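PDB 5VPR: cysteine desulfurase, which probably removes sulfur from L-cysteine and selenium from L-selenocysteine with the help of pyridoxal 5'-phosphate, leaving L-alanine. Local coordinates for residues A[43-48]-A[297-302]; A[93-98]-A[240-245]; A[159-164]-A[193-198]. All blocks are in the same frame, centred on the assembly; numbering follows the deposited sequence.

Contact 1. Residues A[43-48]-A[297-302]; sequences PKMVLD and VDFMEK
Pro43 sets its CG over one face of the Phe299 ring, and this is the dense part of the contact between the start of helix 44-56 and the late turns of helix 287-303. Pro43 CG stands 4.0 Å from the centroid of the Phe299 ring, 18° off its normal, a CH-pi contact displaced toward the rim at Phe299 CG and CD1. Phe299 reaches this place because its CG is anti to the backbone N (chi1 166°), which swings the ring off the helix beside Pro43, the N-cap residue of helix 44-56. Phe19 and Tyr235 also pack on the ring, Tyr235 edge-to-face, and both touch Pro43 as well.

Met45 forms the bridge from this core to the surface. Its sulfur sits at the ring edge, 5.3 Å from the Phe299 centroid, while Met45 SD lies 3.7 Å from Phe299 CB. The bend at chi3 turns Met45 CE back against the other helix, 3.7 Å from Asp298 CB.

Toward solvent the packing thins to the long chain of Lys302, which runs past Met45 in the opposite direction and brings NZ within 3.6 Å of Met45 SD. The polar ends look outward for partners: Lys302 NZ bonds Gln18, and Asp298 pairs with Lys82. The arrangement is nearly antiparallel helix packing (156° between the short axes, 9.9 Å apart), with a Met-aromatic contact at its centre.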
loop_
_atom_site.group_PDB
_atom_site.type_symbol
_atom_site.label_atom_id
_atom_site.label_comp_id
_atom_site.label_asym_id
_atom_site.label_seq_id
_atom_site.Cartn_x
_atom_site.Cartn_y
_atom_site.Cartn_z
ATOM N N PRO A 43 10.458 9.510 8.132
ATOM C CA PRO A 43 10.673 10.619 9.066
ATOM C C PRO A 43 11.648 10.231 10.169
ATOM O O PRO A 43 11.885 9.053 10.444
ATOM C CB PRO A 43 9.270 10.875 9.630
ATOM C CG PRO A 43 8.656 9.488 9.665
ATOM C CD PRO A 43 9.241 8.740 8.459
ATOM N N LYS A 44 12.211 11.263 10.807
ATOM C CA LYS A 44 13.266 11.050 11.799
ATOM C C LYS A 44 12.777 10.205 12.975
ATOM O O LYS A 44 13.527 9.370 13.498
ATOM C CB LYS A 44 13.818 12.399 12.285
ATOM N N MET A 45 11.521 10.381 13.395
ATOM C CA MET A 45 11.034 9.607 14.539
ATOM C C MET A 45 11.071 8.104 14.267
ATOM O O MET A 45 11.348 7.311 15.172
ATOM C CB MET A 45 9.624 10.044 14.940
ATOM C CG MET A 45 8.543 9.910 13.878
ATOM S SD MET A 45 7.013 10.733 14.424
ATOM C CE MET A 45 6.395 9.575 15.645
ATOM N N VAL A 46 10.797 7.689 13.032
ATOM C CA VAL A 46 10.880 6.268 12.701
ATOM C C VAL A 46 12.334 5.788 12.737
ATOM O O VAL A 46 12.635 4.708 13.260
ATOM C CB VAL A 46 10.213 6.008 11.338
ATOM C CG1 VAL A 46 10.625 4.636 10.774
ATOM C CG2 VAL A 46 8.699 6.076 11.483
ATOM N N LEU A 47 13.259 6.577 12.183
ATOM C CA LEU A 47 14.665 6.173 12.181
ATOM C C LEU A 47 15.227 6.153 13.595
ATOM O O LEU A 47 16.053 5.295 13.925
ATOM C CB LEU A 47 15.498 7.118 11.299
ATOM C CG LEU A 47 15.009 7.231 9.851
ATOM C CD1 LEU A 47 15.898 8.143 9.008
ATOM C CD2 LEU A 47 14.885 5.843 9.239
ATOM N N ASP A 48 14.801 7.108 14.432
ATOM C CA ASP A 48 15.177 7.127 15.846
ATOM C C ASP A 48 14.675 5.886 16.577
ATOM O O ASP A 48 15.360 5.360 17.463
ATOM C CB ASP A 48 14.613 8.374 16.533
ATOM C CG ASP A 48 15.348 9.654 16.165
ATOM O OD1 ASP A 48 16.403 9.598 15.494
ATOM O OD2 ASP A 48 14.852 10.733 16.561
ATOM N N VAL A 297 3.061 4.472 12.368
ATOM C CA VAL A 297 1.674 4.754 12.731
ATOM C C VAL A 297 1.600 6.018 13.580
ATOM O O VAL A 297 0.752 6.893 13.353
ATOM C CB VAL A 297 1.059 3.543 13.458
ATOM C CG1 VAL A 297 -0.258 3.934 14.144
ATOM C CG2 VAL A 297 0.831 2.408 12.479
ATOM N N ASP A 298 2.495 6.135 14.569
ATOM C CA ASP A 298 2.547 7.336 15.403
ATOM C C ASP A 298 2.731 8.592 14.555
ATOM O O ASP A 298 2.099 9.627 14.809
ATOM C CB ASP A 298 3.690 7.218 16.420
ATOM C CG ASP A 298 3.401 6.220 17.539
ATOM O OD1 ASP A 298 2.242 5.773 17.682
ATOM O OD2 ASP A 298 4.350 5.883 18.280
ATOM N N PHE A 299 3.599 8.519 13.544
ATOM C CA PHE A 299 3.848 9.679 12.689
ATOM C C PHE A 299 2.583 10.099 11.959
ATOM O O PHE A 299 2.226 11.286 11.922
ATOM C CB PHE A 299 4.953 9.368 11.676
ATOM C CG PHE A 299 5.035 10.373 10.567
ATOM C CD1 PHE A 299 5.559 11.638 10.807
ATOM C CD2 PHE A 299 4.562 10.074 9.301
ATOM C CE1 PHE A 299 5.629 12.596 9.791
ATOM C CE2 PHE A 299 4.626 11.023 8.281
ATOM C CZ PHE A 299 5.159 12.288 8.531
ATOM N N MET A 300 1.893 9.130 11.364
ATOM C CA MET A 300 0.655 9.435 10.666
ATOM C C MET A 300 -0.396 9.981 11.626
ATOM O O MET A 300 -1.075 10.965 11.304
ATOM C CB MET A 300 0.156 8.190 9.932
ATOM C CG MET A 300 1.079 7.774 8.797
ATOM S SD MET A 300 0.429 6.481 7.727
ATOM C CE MET A 300 -1.041 7.255 7.023
ATOM N N GLU A 301 -0.536 9.383 12.817
ATOM C CA GLU A 301 -1.507 9.921 13.774
ATOM C C GLU A 301 -1.106 11.322 14.224
ATOM O O GLU A 301 -1.965 12.184 14.442
ATOM C CB GLU A 301 -1.664 8.992 14.982
ATOM C CG GLU A 301 -2.026 7.541 14.638
ATOM C CD GLU A 301 -3.530 7.267 14.546
ATOM O OE1 GLU A 301 -4.310 8.209 14.274
ATOM O OE2 GLU A 301 -3.932 6.092 14.750
ATOM N N LYS A 302 0.199 11.578 14.350
ATOM C CA LYS A 302 0.643 12.914 14.739
ATOM C C LYS A 302 0.300 13.936 13.666
ATOM O O LYS A 302 -0.189 15.026 13.971
ATOM C CB LYS A 302 2.147 12.928 15.013
ATOM C CG LYS A 302 2.662 14.302 15.417
ATOM C CD LYS A 302 4.175 14.310 15.585
ATOM C CE LYS A 302 4.867 13.992 14.275
ATOM N NZ LYS A 302 6.324 14.272 14.338
#

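Contact 2. Residues A[93-98]-A[240-245]; sequences YEVLFT and TGILYG
Residues 95-98 and 241-245 pair as antiparallel strands at one end of the seven-stranded mixed sheet of the class-V aminotransferase fold. Leu96 and Leu243 form a hydrogen-bonded pair with both bonds made: Leu243 N to Leu96 O at 2.8 Å, nearly straight, and Leu96 N to Leu243 O at 2.9 Å. Thr98 and Gly241 form the next such pair, but there each donor stands about 60° out of the plane of the carbonyl it meets. At the other end Gly245 N uses Glu94 O, which also receives a CA-H...O contact from Tyr244.

In the non-hydrogen-bonded pairs the amides turn outward. Ile242 and Tyr244 bond to Phe229 and Phe227 of the next strand, whereas Phe97 N is taken by Glu281 and Val95 O by Arg80. Ile242 CD1 fills the face it shares with Phe97 and Val95, 3.7 Å from Phe97 CD2; on the reverse face Thr98 CG2 rests on Leu243 CB.

Polar side chains are also provided for. Thr98 OG1 bonds to Gly100 O and to a water that donates weakly to Ile242 O. Glu94 runs beside Tyr244, its carboxylate 86° from the ring plane, with OE2 taking Ala247 N and OE1 taking His91 N. A second water links the carboxylate and the phenol, donating to Glu94 OE1 at 2.6 Å and to Tyr244 OH at 2.8 Å.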
loop_
_atom_site.group_PDB
_atom_site.type_symbol
_atom_site.label_atom_id
_atom_site.label_comp_id
_atom_site.label_asym_id
_atom_site.label_seq_id
_atom_site.Cartn_x
_atom_site.Cartn_y
_atom_site.Cartn_z
ATOM N N TYR A 93 -4.794 -9.513 18.876
ATOM C CA TYR A 93 -4.327 -10.765 18.295
ATOM C C TYR A 93 -4.816 -11.001 16.875
ATOM O O TYR A 93 -4.430 -12.013 16.275
ATOM C CB TYR A 93 -4.719 -11.953 19.181
ATOM C CG TYR A 93 -6.178 -12.012 19.609
ATOM C CD1 TYR A 93 -7.170 -12.456 18.736
ATOM C CD2 TYR A 93 -6.554 -11.658 20.901
ATOM C CE1 TYR A 93 -8.504 -12.527 19.138
ATOM C CE2 TYR A 93 -7.877 -11.728 21.313
ATOM C CZ TYR A 93 -8.844 -12.166 20.431
ATOM O OH TYR A 93 -10.154 -12.224 20.847
ATOM N N GLU A 94 -5.631 -10.106 16.311
ATOM C CA GLU A 94 -5.950 -10.162 14.889
ATOM C C GLU A 94 -4.901 -9.471 14.026
ATOM O O GLU A 94 -4.984 -9.549 12.794
ATOM C CB GLU A 94 -7.341 -9.538 14.637
ATOM C CG GLU A 94 -8.502 -10.344 15.292
ATOM C CD GLU A 94 -9.875 -9.657 15.203
ATOM O OE1 GLU A 94 -9.948 -8.419 15.365
ATOM O OE2 GLU A 94 -10.883 -10.368 14.977
ATOM N N VAL A 95 -3.918 -8.806 14.632
ATOM C CA VAL A 95 -2.892 -8.069 13.895
ATOM C C VAL A 95 -1.644 -8.941 13.847
ATOM O O VAL A 95 -1.020 -9.201 14.880
ATOM C CB VAL A 95 -2.606 -6.710 14.547
ATOM C CG1 VAL A 95 -1.576 -5.911 13.722
ATOM C CG2 VAL A 95 -3.904 -5.910 14.724
ATOM N N LEU A 96 -1.284 -9.419 12.659
ATOM C CA LEU A 96 -0.103 -10.261 12.482
ATOM C C LEU A 96 1.014 -9.470 11.810
ATOM O O LEU A 96 0.790 -8.822 10.784
ATOM C CB LEU A 96 -0.419 -11.503 11.652
ATOM C CG LEU A 96 -1.735 -12.241 11.921
ATOM C CD1 LEU A 96 -1.863 -13.398 10.935
ATOM C CD2 LEU A 96 -1.837 -12.742 13.354
ATOM N N PHE A 97 2.220 -9.547 12.376
ATOM C CA PHE A 97 3.404 -8.965 11.750
ATOM C C PHE A 97 3.896 -9.870 10.625
ATOM O O PHE A 97 4.041 -11.084 10.806
ATOM C CB PHE A 97 4.522 -8.761 12.779
ATOM C CG PHE A 97 4.210 -7.726 13.843
ATOM C CD1 PHE A 97 4.069 -8.103 15.181
ATOM C CD2 PHE A 97 4.075 -6.382 13.510
ATOM C CE1 PHE A 97 3.788 -7.151 16.174
ATOM C CE2 PHE A 97 3.801 -5.419 14.489
ATOM C CZ PHE A 97 3.653 -5.805 15.826
ATOM N N THR A 98 4.168 -9.278 9.463
ATOM C CA THR A 98 4.740 -10.044 8.358
ATOM C C THR A 98 5.943 -9.270 7.852
ATOM O O THR A 98 6.283 -8.221 8.415
ATOM C CB THR A 98 3.730 -10.222 7.225
ATOM O OG1 THR A 98 3.452 -8.931 6.685
ATOM C CG2 THR A 98 2.395 -10.838 7.752
ATOM N N THR A 240 8.862 -4.942 6.453
ATOM C CA THR A 240 7.753 -4.967 7.393
ATOM C C THR A 240 6.409 -4.949 6.669
ATOM O O THR A 240 6.242 -4.358 5.594
ATOM C CB THR A 240 7.786 -3.766 8.383
ATOM O OG1 THR A 240 7.678 -2.527 7.661
ATOM C CG2 THR A 240 9.082 -3.756 9.163
ATOM N N GLY A 241 5.445 -5.587 7.296
ATOM C CA GLY A 241 4.081 -5.483 6.835
ATOM C C GLY A 241 3.162 -5.979 7.919
ATOM O O GLY A 241 3.590 -6.367 9.012
ATOM N N ILE A 242 1.883 -5.981 7.589
ATOM C CA ILE A 242 0.836 -6.384 8.506
ATOM C C ILE A 242 -0.140 -7.245 7.734
ATOM O O ILE A 242 -0.452 -6.947 6.576
ATOM C CB ILE A 242 0.121 -5.150 9.094
ATOM C CG1 ILE A 242 1.079 -4.379 9.998
ATOM C CG2 ILE A 242 -1.120 -5.580 9.858
ATOM C CD1 ILE A 242 1.386 -5.119 11.308
ATOM N N LEU A 243 -0.606 -8.321 8.357
ATOM C CA LEU A 243 -1.778 -9.043 7.881
ATOM C C LEU A 243 -2.787 -9.041 9.021
ATOM O O LEU A 243 -2.527 -9.624 10.080
ATOM C CB LEU A 243 -1.429 -10.467 7.452
ATOM C CG LEU A 243 -2.667 -11.316 7.137
ATOM C CD1 LEU A 243 -3.399 -10.705 5.936
ATOM C CD2 LEU A 243 -2.264 -12.771 6.870
ATOM N N TYR A 244 -3.897 -8.326 8.836
ATOM C CA TYR A 244 -5.036 -8.429 9.737
ATOM C C TYR A 244 -5.962 -9.528 9.246
ATOM O O TYR A 244 -6.167 -9.686 8.037
ATOM C CB TYR A 244 -5.821 -7.110 9.805
ATOM C CG TYR A 244 -7.276 -7.305 10.216
ATOM C CD1 TYR A 244 -7.627 -7.408 11.557
ATOM C CD2 TYR A 244 -8.303 -7.377 9.257
ATOM C CE1 TYR A 244 -8.958 -7.594 11.945
ATOM C CE2 TYR A 244 -9.631 -7.552 9.633
ATOM C CZ TYR A 244 -9.945 -7.668 10.980
ATOM O OH TYR A 244 -11.241 -7.843 11.365
ATOM N N GLY A 245 -6.523 -10.286 10.183
ATOM C CA GLY A 245 -7.620 -11.179 9.865
ATOM C C GLY A 245 -8.640 -11.257 10.984
ATOM O O GLY A 245 -8.256 -11.253 12.155
HETATM O O HOH W 1 -11.712 -7.006 14.036
HETATM O O HOH W 2 1.031 -8.646 5.018
#

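Contact 3. Residues A[159-164]-A[193-198]; sequences QIDVLD and IRKVRA
Lys195 reaches from helix 189-199 to two acidic side chains, Asp161 just ahead of helix 163-166 and Asp164 within it, and it carries most of the contact. Its CB already points at the other segment, and the CA of Lys195 is 7.3 Å from that of Leu163, the closest pair of CA atoms across the segments. CG lies anti to the carbonyl carbon (chi1 -70°) and carries the chain toward the other segment, and the chain then stays extended as far as CE. Lys195 CD comes alongside the carboxylate of Asp164, 4.0 Å from Asp164 OD1. CE has apolar and polar neighbours together: Ile160 CD1, whose side chain crosses the lysine at about a right angle, lies 4.1 Å from Lys195 CE, and Asp161 OD1 is at 3.8 Å from the same carbon.

The last torsion (chi4 -51°) bends the chain and turns the ammonium group toward the acids. Lys195 NZ donates to Asp164 OD1 at 3.2 Å, meeting the syn side of the oxygen and 18° out of the carboxylate plane. Asp161 OD1 is a longer salt-bridge partner, 3.7 Å from Lys195 NZ. One positive charge is thus shared unequally between two carboxylates, which probably eases the repulsion between Asp161 and Asp164, three residues apart in sequence.

Beside these charges the contact is apolar and looser, with Leu163 CD1 4.4 Å from Val196 CG2. Leu163 and Ile160 both rest on Ile192 of the same helix 189-199, while Val196 turns to Ile204. The lysine bridge therefore lies at the outer margin of two neighbouring helical segments, and helix 189-199 in turn packs on strand 203-207 of the central sheet.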
loop_
_atom_site.group_PDB
_atom_site.type_symbol
_atom_site.label_atom_id
_atom_site.label_comp_id
_atom_site.label_asym_id
_atom_site.label_seq_id
_atom_site.Cartn_x
_atom_site.Cartn_y
_atom_site.Cartn_z
ATOM N N GLN A 159 -14.579 -4.008 -13.673
ATOM C CA GLN A 159 -15.919 -4.384 -14.134
ATOM C C GLN A 159 -16.545 -5.285 -13.069
ATOM O O GLN A 159 -16.645 -6.506 -13.212
ATOM C CB GLN A 159 -15.847 -5.067 -15.496
ATOM N N ILE A 160 -16.978 -4.660 -11.970
ATOM C CA ILE A 160 -17.366 -5.438 -10.795
ATOM C C ILE A 160 -18.729 -6.081 -10.940
ATOM O O ILE A 160 -19.053 -6.993 -10.168
ATOM C CB ILE A 160 -17.367 -4.600 -9.503
ATOM C CG1 ILE A 160 -18.433 -3.507 -9.559
ATOM C CG2 ILE A 160 -15.992 -4.015 -9.261
ATOM C CD1 ILE A 160 -18.647 -2.824 -8.234
ATOM N N ASP A 161 -19.529 -5.649 -11.911
ATOM C CA ASP A 161 -20.829 -6.278 -12.108
ATOM C C ASP A 161 -20.710 -7.707 -12.629
ATOM O O ASP A 161 -21.705 -8.440 -12.623
ATOM C CB ASP A 161 -21.688 -5.420 -13.044
ATOM C CG ASP A 161 -22.240 -4.170 -12.353
ATOM O OD1 ASP A 161 -22.397 -4.196 -11.109
ATOM O OD2 ASP A 161 -22.519 -3.168 -13.054
ATOM N N VAL A 162 -19.515 -8.136 -13.035
ATOM C CA VAL A 162 -19.325 -9.541 -13.372
ATOM C C VAL A 162 -19.554 -10.436 -12.153
ATOM O O VAL A 162 -19.941 -11.605 -12.296
ATOM C CB VAL A 162 -17.928 -9.744 -13.991
ATOM C CG1 VAL A 162 -16.859 -9.945 -12.922
ATOM C CG2 VAL A 162 -17.956 -10.894 -14.962
ATOM N N LEU A 163 -19.346 -9.908 -10.940
ATOM C CA LEU A 163 -19.582 -10.697 -9.732
ATOM C C LEU A 163 -21.028 -11.162 -9.640
ATOM O O LEU A 163 -21.300 -12.225 -9.077
ATOM C CB LEU A 163 -19.208 -9.887 -8.490
ATOM C CG LEU A 163 -17.747 -9.418 -8.412
ATOM C CD1 LEU A 163 -17.482 -8.598 -7.155
ATOM C CD2 LEU A 163 -16.831 -10.612 -8.469
ATOM N N ASP A 164 -21.960 -10.389 -10.204
ATOM C CA ASP A 164 -23.372 -10.760 -10.172
ATOM C C ASP A 164 -23.620 -12.113 -10.827
ATOM O O ASP A 164 -24.549 -12.829 -10.432
ATOM C CB ASP A 164 -24.213 -9.678 -10.850
ATOM C CG ASP A 164 -24.326 -8.411 -10.015
ATOM O OD1 ASP A 164 -23.846 -8.408 -8.858
ATOM O OD2 ASP A 164 -24.897 -7.418 -10.517
ATOM N N ILE A 193 -17.651 -5.850 -1.423
ATOM C CA ILE A 193 -17.860 -6.681 -0.239
ATOM C C ILE A 193 -19.345 -6.952 -0.027
ATOM O O ILE A 193 -19.748 -8.088 0.241
ATOM C CB ILE A 193 -17.221 -6.017 0.991
ATOM C CG1 ILE A 193 -15.691 -6.098 0.893
ATOM C CG2 ILE A 193 -17.669 -6.706 2.272
ATOM C CD1 ILE A 193 -14.991 -5.383 2.013
ATOM N N ARG A 194 -20.181 -5.921 -0.171
ATOM C CA ARG A 194 -21.622 -6.119 -0.074
ATOM C C ARG A 194 -22.095 -7.179 -1.064
ATOM O O ARG A 194 -22.868 -8.075 -0.704
ATOM C CB ARG A 194 -22.350 -4.790 -0.309
ATOM C CG ARG A 194 -23.486 -4.543 0.652
ATOM C CD ARG A 194 -24.229 -3.236 0.347
ATOM N NE ARG A 194 -23.301 -2.132 0.121
ATOM C CZ ARG A 194 -23.155 -1.514 -1.045
ATOM N NH1 ARG A 194 -23.898 -1.887 -2.081
ATOM N NH2 ARG A 194 -22.279 -0.521 -1.172
ATOM N N LYS A 195 -21.641 -7.096 -2.322
ATOM C CA LYS A 195 -22.009 -8.119 -3.301
ATOM C C LYS A 195 -21.503 -9.496 -2.894
ATOM O O LYS A 195 -22.237 -10.487 -3.002
ATOM C CB LYS A 195 -21.475 -7.775 -4.688
ATOM C CG LYS A 195 -22.130 -6.604 -5.397
ATOM C CD LYS A 195 -21.285 -6.222 -6.628
ATOM C CE LYS A 195 -21.934 -5.118 -7.470
ATOM N NZ LYS A 195 -23.350 -5.444 -7.798
ATOM N N VAL A 196 -20.252 -9.583 -2.428
ATOM C CA VAL A 196 -19.682 -10.883 -2.086
ATOM C C VAL A 196 -20.404 -11.505 -0.884
ATOM O O VAL A 196 -20.641 -12.714 -0.853
ATOM C CB VAL A 196 -18.164 -10.757 -1.836
ATOM C CG1 VAL A 196 -17.592 -12.099 -1.368
ATOM C CG2 VAL A 196 -17.438 -10.279 -3.089
ATOM N N ARG A 197 -20.758 -10.693 0.127
ATOM C CA ARG A 197 -21.486 -11.212 1.280
ATOM C C ARG A 197 -22.886 -11.671 0.897
ATOM O O ARG A 197 -23.384 -12.663 1.438
ATOM C CB ARG A 197 -21.591 -10.159 2.381
ATOM C CG ARG A 197 -20.284 -9.718 2.974
ATOM C CD ARG A 197 -19.505 -10.869 3.540
ATOM N NE ARG A 197 -18.432 -10.382 4.397
ATOM C CZ ARG A 197 -17.359 -11.094 4.724
ATOM N NH1 ARG A 197 -17.206 -12.323 4.251
ATOM N NH2 ARG A 197 -16.431 -10.570 5.512
ATOM N N ALA A 198 -23.541 -10.956 -0.028
ATOM C CA ALA A 198 -24.932 -11.256 -0.345
ATOM C C ALA A 198 -25.068 -12.517 -1.188
ATOM O O ALA A 198 -26.078 -13.211 -1.092
ATOM C CB ALA A 198 -25.568 -10.066 -1.071
#

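How the contacts relate
Along the chain the three contacts are nested: contact 3 falls inside the loop closed by contact 2, which itself falls inside that closed by contact 1. In space they are separate. Contacts 1 and 2 have centres about 19 Å apart; helix 287-303 supplies one side of contact 1 and also packs on contact 2, and helix 67-87 touches both. Contact 2 lies at the edge of the seven-stranded sheet, while contact 3, its centre about 26 Å from that of contact 2, involves helix 189-199, which packs on that sheet. Contacts 1 and 3 lie on opposite sides of the chain's centre, their centres about 38 Å apart. Lys233, which carries the pyridoxal phosphate, lies in sequence between strands 226-230 and 241-245, the latter in contact 2.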